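Local coordinates for putative uncharacterized protein (Wolbachia pipientis, PDB 3F4S) that is a DsbA-type thioredoxin-fold oxidoreductase that probably introduces disulfide bonds into other proteins by thiol-disulfide exchange, at residues A47-Y52 / A110-I115; A39-I44 / I177-D182; R80-D85 / N158-A163; V172-I177 / K190-G195; M43-S48 / M75-R80. The protein carries 1 engineered substitution. All blocks are in the same frame, centred on the assembly; numbering follows the deposited sequence. Where two conformers were deposited one is given.

Contact 1 (A47-Y52 / A110-I115); sequences ASLTCY and AVFNSI
Leu49 lays its CD2 methyl over one face of the Phe112 ring, displaced toward the rim, with CD2 3.8 Å from the ring centroid and 17° off the normal. The two side chains cross at about a right angle. With CG anti to the carbonyl carbon (chi1 -68°), the isobutyl end of Leu49 reaches that face; Leu49 CB separately touches Val111 CG1 at 3.8 Å. The edge of the same phenylalanine ring meets the first residue of the turn: Phe112 CE1 lies 3.5 Å from Ser48 O. Another ring, that of His58, stacks on Phe112. Farther along, Ile115 reaches out through CD1 alone, which sits 3.4 Å from Thr50 O and 3.6 Å from Tyr52 CA. One water spans the two backbones, donating to Leu49 O and to Val111 O. The turn itself is type I, from Ser48 to Cys51, and Ser48 OG accepts from Thr50 N in an ST turn; Thr50 OG1 is held by Asp85. Cys51, disulfide-bonded to Cys54, occupies the N-cap of helix 52-60. The C-terminal end of helix 101-113 thus packs against the turn leading into a CxxC motif at a helix start, probably the redox centre, as in other DsbA proteins of the thioredoxin fold.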
# COMPACT_ATOMS: atom_id res chain seq x y z
N ALA A 47 -2.67 4.54 0.55
CA ALA A 47 -3.48 4.92 -0.60
C ALA A 47 -4.87 4.31 -0.52
O ALA A 47 -5.07 3.28 0.12
CB ALA A 47 -2.80 4.51 -1.90
N SER A 48 -5.83 4.96 -1.17
CA SER A 48 -7.17 4.43 -1.34
C SER A 48 -7.21 3.67 -2.66
O SER A 48 -6.70 4.16 -3.68
CB SER A 48 -8.17 5.58 -1.40
OG SER A 48 -9.36 5.18 -2.06
N LEU A 49 -7.81 2.49 -2.65
CA LEU A 49 -7.88 1.67 -3.85
C LEU A 49 -8.76 2.28 -4.96
O LEU A 49 -8.68 1.85 -6.11
CB LEU A 49 -8.36 0.25 -3.52
CG LEU A 49 -7.38 -0.59 -2.69
CD1 LEU A 49 -8.03 -1.88 -2.19
CD2 LEU A 49 -6.13 -0.91 -3.50
N THR A 50 -9.59 3.25 -4.60
CA THR A 50 -10.53 3.87 -5.53
C THR A 50 -10.07 5.26 -5.97
O THR A 50 -10.78 5.98 -6.67
CB THR A 50 -11.92 4.00 -4.90
OG1 THR A 50 -11.82 4.76 -3.69
CG2 THR A 50 -12.51 2.62 -4.59
N CYS A 51 -8.88 5.65 -5.53
CA CYS A 51 -8.35 6.97 -5.84
C CYS A 51 -7.70 6.99 -7.23
O CYS A 51 -6.78 6.23 -7.50
CB CYS A 51 -7.36 7.40 -4.76
SG CYS A 51 -6.37 8.82 -5.20
N TYR A 52 -8.19 7.88 -8.09
CA TYR A 52 -7.81 7.91 -9.51
C TYR A 52 -6.30 8.10 -9.75
O TYR A 52 -5.67 7.30 -10.46
CB TYR A 52 -8.64 8.95 -10.27
CG TYR A 52 -8.32 9.06 -11.75
CD1 TYR A 52 -8.31 7.94 -12.57
CD2 TYR A 52 -8.04 10.29 -12.33
CE1 TYR A 52 -8.01 8.03 -13.93
CE2 TYR A 52 -7.74 10.41 -13.68
CZ TYR A 52 -7.74 9.28 -14.48
OH TYR A 52 -7.44 9.42 -15.81
N ALA A 110 -4.89 -5.45 -8.99
CA ALA A 110 -6.06 -5.68 -9.82
C ALA A 110 -7.15 -4.65 -9.54
O ALA A 110 -7.79 -4.15 -10.46
CB ALA A 110 -6.61 -7.09 -9.60
N VAL A 111 -7.37 -4.33 -8.27
CA VAL A 111 -8.37 -3.32 -7.93
C VAL A 111 -7.98 -1.96 -8.54
O VAL A 111 -8.79 -1.30 -9.21
CB VAL A 111 -8.63 -3.22 -6.40
CG1 VAL A 111 -9.68 -2.14 -6.10
CG2 VAL A 111 -9.08 -4.59 -5.84
N PHE A 112 -6.74 -1.53 -8.31
CA PHE A 112 -6.25 -0.30 -8.93
C PHE A 112 -6.45 -0.32 -10.46
O PHE A 112 -6.96 0.65 -11.04
CB PHE A 112 -4.75 -0.10 -8.67
CG PHE A 112 -4.42 0.47 -7.31
CD1 PHE A 112 -4.99 1.65 -6.85
CD2 PHE A 112 -3.46 -0.16 -6.53
CE1 PHE A 112 -4.62 2.18 -5.61
CE2 PHE A 112 -3.08 0.36 -5.30
CZ PHE A 112 -3.67 1.53 -4.83
N ASN A 113 -6.06 -1.43 -11.08
CA ASN A 113 -6.12 -1.57 -12.54
C ASN A 113 -7.53 -1.47 -13.09
O ASN A 113 -7.73 -1.09 -14.24
CB ASN A 113 -5.53 -2.91 -12.97
CG ASN A 113 -4.02 -2.88 -13.05
OD1 ASN A 113 -3.42 -1.81 -13.07
ND2 ASN A 113 -3.41 -4.05 -13.10
N SER A 114 -8.52 -1.82 -12.27
CA SER A 114 -9.88 -1.94 -12.75
C SER A 114 -10.76 -0.75 -12.36
O SER A 114 -11.99 -0.82 -12.44
CB SER A 114 -10.50 -3.25 -12.26
OG SER A 114 -9.74 -4.35 -12.72
N ILE A 115 -10.13 0.35 -11.95
CA ILE A 115 -10.86 1.49 -11.42
C ILE A 115 -12.03 1.96 -12.31
O ILE A 115 -13.08 2.35 -11.79
CB ILE A 115 -9.91 2.68 -11.09
CG1 ILE A 115 -10.64 3.77 -10.31
CG2 ILE A 115 -9.29 3.23 -12.36
CD1 ILE A 115 -9.72 4.81 -9.73
O HOH W 1 -10.27 0.91 -8.10

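Contact 2 (A39-I44 / I177-D182); sequences APILMI and IKLNDD
Asn180 grips the residues just ahead of strand 41-47 twice, through its amide and through its backbone, at the end of an antiparallel pairing within the thioredoxin-fold sheet. Asn180 ND2 donates to Ala39 O over 2.9 Å, in the carbonyl plane and on a lone pair, while the acceptor lies almost in the amide plane. Asn180 N reaches Pro40 O at 2.9 Å along a nearly straight N-H (172°), but from above that carbonyl plane. CG anti to the backbone N (chi1 -172°) points the amide at Ala39 O; Asn180 CB packs 3.9 Å from Leu42 CB. Pro37 O takes a further bond from ND2, which helps fix the rotation of the amide. Behind this clamp, Leu42 and Lys178 form a hydrogen-bonded pair, with Leu42 N 2.8 Å from Lys178 O.

The non-hydrogen-bonded pairs flank it: Ile41 with Leu179, whose side chains diverge at their roots, and Met43 with Ile177, which lie side by side and point the same way. Ile41 CG2 touches Ile177 CG2 at 4.0 Å. Helix 199-216 covers this apolar group, through Phe202 and Leu209 on Ile177 and Ala213 on Ile41. Strand 75-81 holds the other edge of strand 41-47. A bend at chi3 (-71°) turns the thioether of Met43, bringing CE within 3.7 Å of Ile177 CD1.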
# COMPACT_ATOMS: atom_id res chain seq x y z
N ALA A 39 15.83 -5.46 3.47
CA ALA A 39 16.30 -4.55 2.43
C ALA A 39 16.83 -3.27 3.06
O ALA A 39 16.38 -2.87 4.13
CB ALA A 39 15.18 -4.25 1.44
N PRO A 40 17.81 -2.62 2.40
CA PRO A 40 18.39 -1.38 2.91
C PRO A 40 17.38 -0.24 3.01
O PRO A 40 17.48 0.56 3.95
CB PRO A 40 19.46 -1.03 1.86
CG PRO A 40 19.77 -2.31 1.19
CD PRO A 40 18.53 -3.14 1.22
N ILE A 41 16.43 -0.16 2.08
CA ILE A 41 15.50 0.96 2.03
C ILE A 41 14.08 0.49 2.33
O ILE A 41 13.72 -0.64 2.03
CB ILE A 41 15.53 1.66 0.65
CG1 ILE A 41 16.95 2.14 0.33
CG2 ILE A 41 14.53 2.83 0.59
CD1 ILE A 41 17.56 3.01 1.42
N LEU A 42 13.29 1.37 2.94
CA LEU A 42 11.90 1.08 3.27
C LEU A 42 10.97 2.09 2.62
O LEU A 42 11.20 3.30 2.72
CB LEU A 42 11.69 1.12 4.79
CG LEU A 42 10.24 1.11 5.27
CD1 LEU A 42 9.53 -0.15 4.80
CD2 LEU A 42 10.16 1.24 6.79
N MET A 43 9.92 1.61 1.97
CA MET A 43 8.85 2.47 1.48
C MET A 43 7.53 2.04 2.09
O MET A 43 7.14 0.88 1.99
CB MET A 43 8.73 2.44 -0.05
CG MET A 43 7.42 3.05 -0.57
SD MET A 43 7.24 2.96 -2.36
CE MET A 43 8.48 4.14 -2.89
N ILE A 44 6.85 2.99 2.74
CA ILE A 44 5.49 2.77 3.23
C ILE A 44 4.58 3.65 2.41
O ILE A 44 4.81 4.84 2.29
CB ILE A 44 5.36 3.14 4.72
CG1 ILE A 44 6.25 2.23 5.58
CG2 ILE A 44 3.90 3.07 5.18
CD1 ILE A 44 6.41 2.70 7.02
N ILE A 177 9.60 7.25 2.60
CA ILE A 177 10.78 6.54 2.11
C ILE A 177 11.98 6.86 2.99
O ILE A 177 12.37 8.02 3.13
CB ILE A 177 11.09 6.90 0.64
CG1 ILE A 177 9.84 6.74 -0.22
CG2 ILE A 177 12.24 6.03 0.12
CD1 ILE A 177 9.99 7.31 -1.62
N LYS A 178 12.55 5.82 3.60
CA LYS A 178 13.58 6.02 4.61
C LYS A 178 14.47 4.79 4.69
O LYS A 178 14.18 3.75 4.09
CB LYS A 178 12.93 6.29 5.97
CG LYS A 178 12.11 5.12 6.49
CD LYS A 178 11.30 5.48 7.74
CE LYS A 178 12.20 5.93 8.88
NZ LYS A 178 13.21 4.90 9.26
N LEU A 179 15.56 4.91 5.44
CA LEU A 179 16.42 3.77 5.71
C LEU A 179 15.62 2.75 6.50
O LEU A 179 14.87 3.10 7.41
CB LEU A 179 17.65 4.20 6.50
CG LEU A 179 18.54 5.21 5.77
CD1 LEU A 179 19.69 5.63 6.67
CD2 LEU A 179 19.04 4.62 4.47
N ASN A 180 15.75 1.49 6.13
CA ASN A 180 15.06 0.43 6.84
C ASN A 180 15.84 0.07 8.10
O ASN A 180 16.36 -1.04 8.22
CB ASN A 180 14.89 -0.79 5.92
CG ASN A 180 14.00 -1.86 6.53
OD1 ASN A 180 13.22 -1.60 7.44
ND2 ASN A 180 14.13 -3.08 6.02
N ASP A 181 15.93 1.01 9.03
CA ASP A 181 16.61 0.81 10.30
C ASP A 181 15.68 1.12 11.47
O ASP A 181 15.26 2.26 11.67
CB ASP A 181 17.86 1.69 10.39
CG ASP A 181 18.49 1.68 11.77
OD1 ASP A 181 18.32 0.68 12.50
OD2 ASP A 181 19.17 2.67 12.13
N ASP A 182 15.38 0.09 12.26
CA ASP A 182 14.45 0.23 13.38
C ASP A 182 14.96 1.09 14.54
O ASP A 182 14.18 1.47 15.41
CB ASP A 182 14.05 -1.15 13.91
CG ASP A 182 13.16 -1.92 12.95
OD1 ASP A 182 12.99 -1.47 11.80
OD2 ASP A 182 12.62 -2.97 13.35

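Contact 3 (R80-D85 / N158-A163); sequences RHFPLD and NDKSLA
Lys160 supplies most of what helix 150-167 offers to the chain just after strand 75-81, and its apolar and polar parts do different work. The apolar part comes first: Lys160 CG sits over one face of the Phe82 ring, offset toward the rim, 3.9 Å from the ring centroid and 16° off the normal. It is a CH-pi contact in which the aliphatic chain crosses the ring's side chain at about a right angle. Ala163 CB meets the edge of the ring, 4.4 Å from Phe82 CE1.

The polar part is a single bond: Lys160 NZ donates to Pro83 O over 2.7 Å, approaching nearly in line with the carbonyl. The lysine is extended throughout, with CG anti to the backbone N (chi1 170°), and this length lets the ammonium pass the ring and get to the next residue. Leu84 CD2 lies 3.9 Å from Lys160 NZ, beside the bonded ammonium.

Around this, Phe82 also packs on Ile164 of the same helix, on Tyr46 of strand 41-47 and on Val172, the engineered residue. Pro83 leans on Leu89 and Ala92 of helix 86-94, so the connection from strand 75-81 runs between helices 86-94 and 150-167.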
# COMPACT_ATOMS: atom_id res chain seq x y z
N ARG A 80 -0.23 0.24 3.01
CA ARG A 80 -1.24 0.35 4.06
C ARG A 80 -2.51 0.98 3.50
O ARG A 80 -2.45 1.96 2.75
CB ARG A 80 -0.71 1.14 5.26
CG ARG A 80 0.39 0.41 6.03
CD ARG A 80 0.97 1.24 7.17
NE ARG A 80 2.10 0.54 7.79
CZ ARG A 80 3.00 1.13 8.57
NH1 ARG A 80 2.89 2.43 8.83
NH2 ARG A 80 3.99 0.43 9.10
N HIS A 81 -3.65 0.39 3.84
CA HIS A 81 -4.93 0.85 3.30
C HIS A 81 -5.33 2.21 3.88
O HIS A 81 -5.04 2.52 5.05
CB HIS A 81 -6.03 -0.18 3.59
CG HIS A 81 -5.91 -1.44 2.79
ND1 HIS A 81 -6.00 -1.46 1.41
CD2 HIS A 81 -5.70 -2.72 3.17
CE1 HIS A 81 -5.87 -2.70 0.98
NE2 HIS A 81 -5.68 -3.49 2.03
N PHE A 82 -5.99 3.01 3.05
CA PHE A 82 -6.55 4.28 3.50
C PHE A 82 -7.86 4.47 2.76
O PHE A 82 -7.95 5.30 1.85
CB PHE A 82 -5.59 5.42 3.17
CG PHE A 82 -5.81 6.66 4.00
CD1 PHE A 82 -5.11 6.86 5.17
CD2 PHE A 82 -6.72 7.63 3.60
CE1 PHE A 82 -5.30 8.00 5.94
CE2 PHE A 82 -6.93 8.77 4.36
CZ PHE A 82 -6.21 8.96 5.53
N PRO A 83 -8.89 3.69 3.12
CA PRO A 83 -10.11 3.77 2.31
C PRO A 83 -10.93 5.01 2.62
O PRO A 83 -10.90 5.53 3.74
CB PRO A 83 -10.87 2.49 2.69
CG PRO A 83 -9.81 1.58 3.26
CD PRO A 83 -8.89 2.50 3.99
N LEU A 84 -11.63 5.49 1.60
CA LEU A 84 -12.37 6.75 1.69
C LEU A 84 -13.84 6.60 1.33
O LEU A 84 -14.60 7.58 1.38
CB LEU A 84 -11.73 7.79 0.77
CG LEU A 84 -10.31 8.20 1.18
CD1 LEU A 84 -9.71 9.11 0.14
CD2 LEU A 84 -10.31 8.87 2.55
N ASP A 85 -14.25 5.39 0.98
CA ASP A 85 -15.63 5.17 0.56
C ASP A 85 -16.01 3.71 0.74
O ASP A 85 -15.18 2.88 1.17
CB ASP A 85 -15.80 5.60 -0.90
CG ASP A 85 -14.76 4.96 -1.80
OD1 ASP A 85 -14.57 3.75 -1.70
OD2 ASP A 85 -14.13 5.66 -2.61
N ASN A 158 -9.15 1.62 12.03
CA ASN A 158 -8.31 2.09 13.12
C ASN A 158 -6.88 2.39 12.65
O ASN A 158 -6.29 3.37 13.07
CB ASN A 158 -8.37 1.14 14.31
CG ASN A 158 -9.64 1.34 15.13
OD1 ASN A 158 -10.63 0.64 14.96
ND2 ASN A 158 -9.62 2.35 15.99
N ASP A 159 -6.35 1.55 11.77
CA ASP A 159 -5.04 1.85 11.18
C ASP A 159 -5.09 3.18 10.43
O ASP A 159 -4.15 3.97 10.49
CB ASP A 159 -4.58 0.74 10.24
CG ASP A 159 -4.16 -0.53 10.97
OD1 ASP A 159 -4.02 -0.48 12.22
OD2 ASP A 159 -3.99 -1.57 10.29
N LYS A 160 -6.19 3.43 9.73
CA LYS A 160 -6.38 4.69 9.03
C LYS A 160 -6.45 5.88 10.00
O LYS A 160 -5.77 6.89 9.79
CB LYS A 160 -7.64 4.64 8.16
CG LYS A 160 -8.07 5.98 7.56
CD LYS A 160 -9.40 5.86 6.81
CE LYS A 160 -10.05 7.23 6.58
NZ LYS A 160 -11.39 7.15 5.90
N SER A 161 -7.25 5.78 11.06
CA SER A 161 -7.38 6.92 11.97
C SER A 161 -6.06 7.20 12.70
O SER A 161 -5.71 8.34 12.98
CB SER A 161 -8.55 6.74 12.95
OG SER A 161 -8.36 5.63 13.80
N LEU A 162 -5.30 6.14 12.97
CA LEU A 162 -3.98 6.26 13.58
C LEU A 162 -3.03 7.06 12.68
O LEU A 162 -2.29 7.93 13.14
CB LEU A 162 -3.42 4.86 13.86
CG LEU A 162 -2.10 4.70 14.62
CD1 LEU A 162 -2.15 5.38 15.98
CD2 LEU A 162 -1.79 3.22 14.77
N ALA A 163 -3.07 6.77 11.38
CA ALA A 163 -2.26 7.49 10.40
C ALA A 163 -2.67 8.96 10.31
O ALA A 163 -1.83 9.84 10.19
CB ALA A 163 -2.34 6.81 9.03

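Contact 4 (V172-I177 / K190-G195); sequences VPIFFI and KVKHGG. Engineered in segment 172-177: Val172 (natural residue Thr).
Phe175 and His193 trade both backbone bonds of a hydrogen-bonded antiparallel pair: Phe175 N reaches His193 O at 2.8 Å, and His193 N returns to Phe175 O at 2.8 Å with a more bent N-H (147°). Beyond them Ile177 N is satisfied by Val191 O at 3.0 Å. At the other end Gly195 N gives Pro173 O a nearly straight bond (177°). Pro173 follows a cis peptide, after the engineered Val172, and its ring touches Gly195; a cis-proline beside the CxxC motif is a hallmark of the thioredoxin fold.

A water in the imidazole plane, at the ring edge, links His193 NE2 to the backbone Ile177 O, and His193 ND1 bonds to Tyr201. Lys192 bends at chi3 (-65°), which carries CE to 3.4 Å from Phe176 CE1, while NZ goes on to Leu167 O. The lysine and the phenylalanine run side by side, pointing the same way. The Ile177 and His193 side chains cross at about a right angle, Ile177 CD1 lying 3.8 Å from His193 CD2.

Strand 192-194 is the outermost of the sheet here. Strand 174-179 lies between it and strand 41-47, with helix 199-216 over the Ile177 and His193 side and Phe202 meeting Phe175 edge-to-face.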
# COMPACT_ATOMS: atom_id res chain seq x y z
N VAL A 172 -4.44 11.40 -0.39
CA VAL A 172 -3.66 10.25 -0.81
C VAL A 172 -3.35 10.36 -2.30
O VAL A 172 -4.07 11.05 -3.03
CB VAL A 172 -4.38 8.92 -0.48
CG1 VAL A 172 -4.16 8.55 0.98
CG2 VAL A 172 -5.87 9.02 -0.80
N PRO A 173 -2.28 9.70 -2.75
CA PRO A 173 -1.43 8.83 -1.93
C PRO A 173 -0.35 9.58 -1.14
O PRO A 173 -0.00 10.73 -1.44
CB PRO A 173 -0.76 7.94 -2.97
CG PRO A 173 -0.62 8.84 -4.17
CD PRO A 173 -1.80 9.78 -4.15
N ILE A 174 0.19 8.91 -0.13
CA ILE A 174 1.33 9.42 0.62
C ILE A 174 2.36 8.31 0.70
O ILE A 174 2.02 7.13 0.90
CB ILE A 174 0.92 9.84 2.04
CG1 ILE A 174 0.04 11.09 2.00
CG2 ILE A 174 2.16 10.10 2.89
CD1 ILE A 174 0.79 12.36 1.67
N PHE A 175 3.63 8.68 0.56
CA PHE A 175 4.74 7.73 0.63
C PHE A 175 5.75 8.18 1.67
O PHE A 175 6.10 9.36 1.74
CB PHE A 175 5.46 7.64 -0.72
CG PHE A 175 4.56 7.31 -1.86
CD1 PHE A 175 4.40 5.99 -2.27
CD2 PHE A 175 3.88 8.30 -2.54
CE1 PHE A 175 3.57 5.67 -3.33
CE2 PHE A 175 3.04 7.99 -3.60
CZ PHE A 175 2.89 6.67 -3.99
N PHE A 176 6.22 7.23 2.46
CA PHE A 176 7.33 7.50 3.36
C PHE A 176 8.48 6.62 2.91
O PHE A 176 8.34 5.40 2.82
CB PHE A 176 6.94 7.20 4.81
CG PHE A 176 5.83 8.07 5.32
CD1 PHE A 176 6.09 9.32 5.86
CD2 PHE A 176 4.51 7.63 5.26
CE1 PHE A 176 5.06 10.12 6.32
CE2 PHE A 176 3.48 8.42 5.72
CZ PHE A 176 3.75 9.67 6.25
N ILE A 177 9.60 7.25 2.60
CA ILE A 177 10.78 6.54 2.11
C ILE A 177 11.98 6.86 2.99
O ILE A 177 12.37 8.02 3.13
CB ILE A 177 11.09 6.90 0.64
CG1 ILE A 177 9.84 6.74 -0.22
CG2 ILE A 177 12.24 6.03 0.12
CD1 ILE A 177 9.99 7.31 -1.62
N LYS A 190 10.06 14.84 6.98
CA LYS A 190 11.31 14.89 6.22
C LYS A 190 11.44 13.73 5.22
O LYS A 190 12.22 13.82 4.27
CB LYS A 190 12.52 14.91 7.16
CG LYS A 190 12.66 16.21 7.95
N VAL A 191 10.67 12.66 5.42
CA VAL A 191 10.76 11.51 4.53
C VAL A 191 9.44 11.26 3.81
O VAL A 191 9.21 10.17 3.28
CB VAL A 191 11.19 10.24 5.29
CG1 VAL A 191 12.61 10.41 5.82
CG2 VAL A 191 10.21 9.93 6.42
N LYS A 192 8.61 12.30 3.76
CA LYS A 192 7.26 12.20 3.22
C LYS A 192 7.18 12.71 1.78
O LYS A 192 7.81 13.71 1.42
CB LYS A 192 6.30 13.00 4.11
CG LYS A 192 4.88 13.11 3.58
CD LYS A 192 4.01 13.96 4.50
CE LYS A 192 3.83 13.29 5.86
NZ LYS A 192 2.71 13.89 6.63
N HIS A 193 6.40 12.01 0.97
CA HIS A 193 6.17 12.42 -0.42
C HIS A 193 4.70 12.26 -0.73
O HIS A 193 4.12 11.21 -0.47
CB HIS A 193 7.02 11.57 -1.36
CG HIS A 193 8.45 11.48 -0.96
ND1 HIS A 193 9.42 12.31 -1.47
CD2 HIS A 193 9.07 10.69 -0.05
CE1 HIS A 193 10.58 12.03 -0.91
NE2 HIS A 193 10.40 11.04 -0.05
N GLY A 194 4.09 13.29 -1.29
CA GLY A 194 2.66 13.24 -1.53
C GLY A 194 2.25 13.39 -2.98
O GLY A 194 2.86 14.13 -3.75
N GLY A 195 1.18 12.69 -3.35
CA GLY A 195 0.61 12.82 -4.68
C GLY A 195 1.27 11.96 -5.74
O GLY A 195 2.12 11.11 -5.46
O HOH W 2 12.43 10.28 1.76

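Contact 5 (M43-S48 / M75-R80); sequences MIEYAS and MLYIFR
Tyr46 turns one ring face to Arg80, whose CB lies 3.9 Å from the ring centroid, while the tyrosine hydroxyl meets the edge of the arginine's guanidinium. Arg80 NH1 donates to Tyr46 OH over 3.0 Å, close to the guanidinium plane, and the two flat groups stand 72° apart. One guanidinium face carries Ile44 CG2. Over one face of the Tyr77 ring, toward its rim, lies Phe79 N; at its edge come Met43 SD, 3.7 Å from Tyr77 CD1 in a Met-aromatic contact, and Glu45 OE1. Phe79 presents its edge to the Glu45 carboxylate, nearly perpendicular to it, and to Ala47 CB.

These groups divide between the two faces of a parallel strand pair at the heart of the thioredoxin fold, linked by a right-handed beta-alpha-beta crossover through helices 52-60 and 62-70. Met43, Glu45, Tyr77 and Phe79 share one face; Ile44, Tyr46, Ile78 and Arg80 share the other. Backbone bonds alternate along the pair, from Met43 N to Leu76 O (2.8 Å) through Arg80 N to Glu45 O (2.8 Å), and finish in a weak one from Ala47 N to Arg80 O.

Glu45 is buried and extended, CG anti to the backbone N (chi1 173°), and both carboxylate oxygens are engaged. Tyr77 OH donates to Glu45 OE1 over 2.6 Å, from above the carboxylate plane, and His58 NE2 bonds to Glu45 OE2. On the opposite face, the Arg80 guanidinium has its main partner in a salt bridge with Asp31, with Leu24 O taking a further bond from NH1. Met75 SD fits against Met43 CB at 3.8 Å.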
# COMPACT_ATOMS: atom_id res chain seq x y z
N MET A 43 9.92 1.61 1.97
CA MET A 43 8.85 2.47 1.48
C MET A 43 7.53 2.04 2.09
O MET A 43 7.14 0.88 1.99
CB MET A 43 8.73 2.44 -0.05
CG MET A 43 7.42 3.05 -0.57
SD MET A 43 7.24 2.96 -2.36
CE MET A 43 8.48 4.14 -2.89
N ILE A 44 6.85 2.99 2.74
CA ILE A 44 5.49 2.77 3.23
C ILE A 44 4.58 3.65 2.41
O ILE A 44 4.81 4.84 2.29
CB ILE A 44 5.36 3.14 4.72
CG1 ILE A 44 6.25 2.23 5.58
CG2 ILE A 44 3.90 3.07 5.18
CD1 ILE A 44 6.41 2.70 7.02
N GLU A 45 3.55 3.05 1.81
CA GLU A 45 2.59 3.79 1.03
C GLU A 45 1.21 3.70 1.67
O GLU A 45 0.76 2.60 2.00
CB GLU A 45 2.51 3.24 -0.40
CG GLU A 45 1.39 3.87 -1.21
CD GLU A 45 1.23 3.28 -2.62
OE1 GLU A 45 2.05 2.43 -3.03
OE2 GLU A 45 0.26 3.67 -3.31
N TYR A 46 0.55 4.84 1.84
CA TYR A 46 -0.87 4.87 2.16
C TYR A 46 -1.65 5.31 0.93
O TYR A 46 -1.35 6.35 0.34
CB TYR A 46 -1.16 5.85 3.29
CG TYR A 46 -0.73 5.40 4.67
CD1 TYR A 46 -1.60 4.70 5.50
CD2 TYR A 46 0.55 5.69 5.14
CE1 TYR A 46 -1.21 4.30 6.78
CE2 TYR A 46 0.95 5.29 6.41
CZ TYR A 46 0.07 4.60 7.22
OH TYR A 46 0.47 4.22 8.48
N ALA A 47 -2.67 4.54 0.55
CA ALA A 47 -3.48 4.92 -0.60
C ALA A 47 -4.87 4.31 -0.52
O ALA A 47 -5.07 3.28 0.12
CB ALA A 47 -2.80 4.51 -1.90
N SER A 48 -5.83 4.96 -1.17
CA SER A 48 -7.17 4.43 -1.34
C SER A 48 -7.21 3.67 -2.66
O SER A 48 -6.70 4.16 -3.68
CB SER A 48 -8.17 5.58 -1.40
OG SER A 48 -9.36 5.18 -2.06
N MET A 75 14.82 -2.56 -1.70
CA MET A 75 13.79 -1.84 -0.96
C MET A 75 12.65 -2.76 -0.51
O MET A 75 12.16 -3.57 -1.29
CB MET A 75 13.23 -0.71 -1.82
CG MET A 75 12.21 0.19 -1.12
SD MET A 75 11.75 1.61 -2.14
CE MET A 75 10.54 0.86 -3.23
N LEU A 76 12.26 -2.60 0.75
CA LEU A 76 11.09 -3.27 1.31
C LEU A 76 9.87 -2.37 1.13
O LEU A 76 9.91 -1.19 1.47
CB LEU A 76 11.31 -3.55 2.80
CG LEU A 76 10.12 -4.08 3.60
CD1 LEU A 76 9.64 -5.41 3.04
CD2 LEU A 76 10.47 -4.22 5.09
N TYR A 77 8.78 -2.93 0.60
CA TYR A 77 7.57 -2.16 0.33
C TYR A 77 6.42 -2.58 1.23
O TYR A 77 6.06 -3.76 1.28
CB TYR A 77 7.18 -2.32 -1.15
CG TYR A 77 5.86 -1.72 -1.55
CD1 TYR A 77 5.69 -0.35 -1.67
CD2 TYR A 77 4.77 -2.55 -1.85
CE1 TYR A 77 4.47 0.19 -2.06
CE2 TYR A 77 3.55 -2.01 -2.23
CZ TYR A 77 3.40 -0.64 -2.34
OH TYR A 77 2.19 -0.11 -2.74
N ILE A 78 5.84 -1.61 1.93
CA ILE A 78 4.71 -1.85 2.81
C ILE A 78 3.54 -0.96 2.42
O ILE A 78 3.59 0.26 2.59
CB ILE A 78 5.08 -1.57 4.28
CG1 ILE A 78 6.25 -2.45 4.72
CG2 ILE A 78 3.86 -1.77 5.17
CD1 ILE A 78 6.65 -2.28 6.17
N PHE A 79 2.49 -1.59 1.89
CA PHE A 79 1.28 -0.88 1.49
C PHE A 79 0.31 -0.92 2.66
O PHE A 79 0.05 -1.99 3.23
CB PHE A 79 0.64 -1.56 0.28
CG PHE A 79 -0.59 -0.86 -0.22
CD1 PHE A 79 -0.50 0.37 -0.85
CD2 PHE A 79 -1.85 -1.43 -0.07
CE1 PHE A 79 -1.62 1.02 -1.32
CE2 PHE A 79 -2.98 -0.78 -0.53
CZ PHE A 79 -2.87 0.45 -1.16
N ARG A 80 -0.23 0.24 3.01
CA ARG A 80 -1.24 0.35 4.06
C ARG A 80 -2.51 0.98 3.50
O ARG A 80 -2.45 1.96 2.75
CB ARG A 80 -0.71 1.14 5.26
CG ARG A 80 0.39 0.41 6.03
CD ARG A 80 0.97 1.24 7.17
NE ARG A 80 2.10 0.54 7.79
CZ ARG A 80 3.00 1.13 8.57
NH1 ARG A 80 2.89 2.43 8.83
NH2 ARG A 80 3.99 0.43 9.10

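From the N terminus, strand 41-47 takes part first: its beginning waits for strand 174-179, so contact 2 closes the longest loop and encloses contacts 1 and 3. Contact 5 starts from the same stretch and closes early, when strand 75-81 returns beside strand 41-47. Contact 1 then brings the end of helix 101-113 to the turn after strand 41-47, and contact 3 crosses it, tying the chain after strand 75-81 to helix 150-167. Thr50 OG1 to Asp85 OD2 joins contacts 1 and 3. Contact 4 comes last, crossing contact 2, with which it shares Ile177, and adding strand 192-194. Contacts 2, 4 and 5 build the sheet; contacts 1 and 3 fasten helices to the loops that leave it.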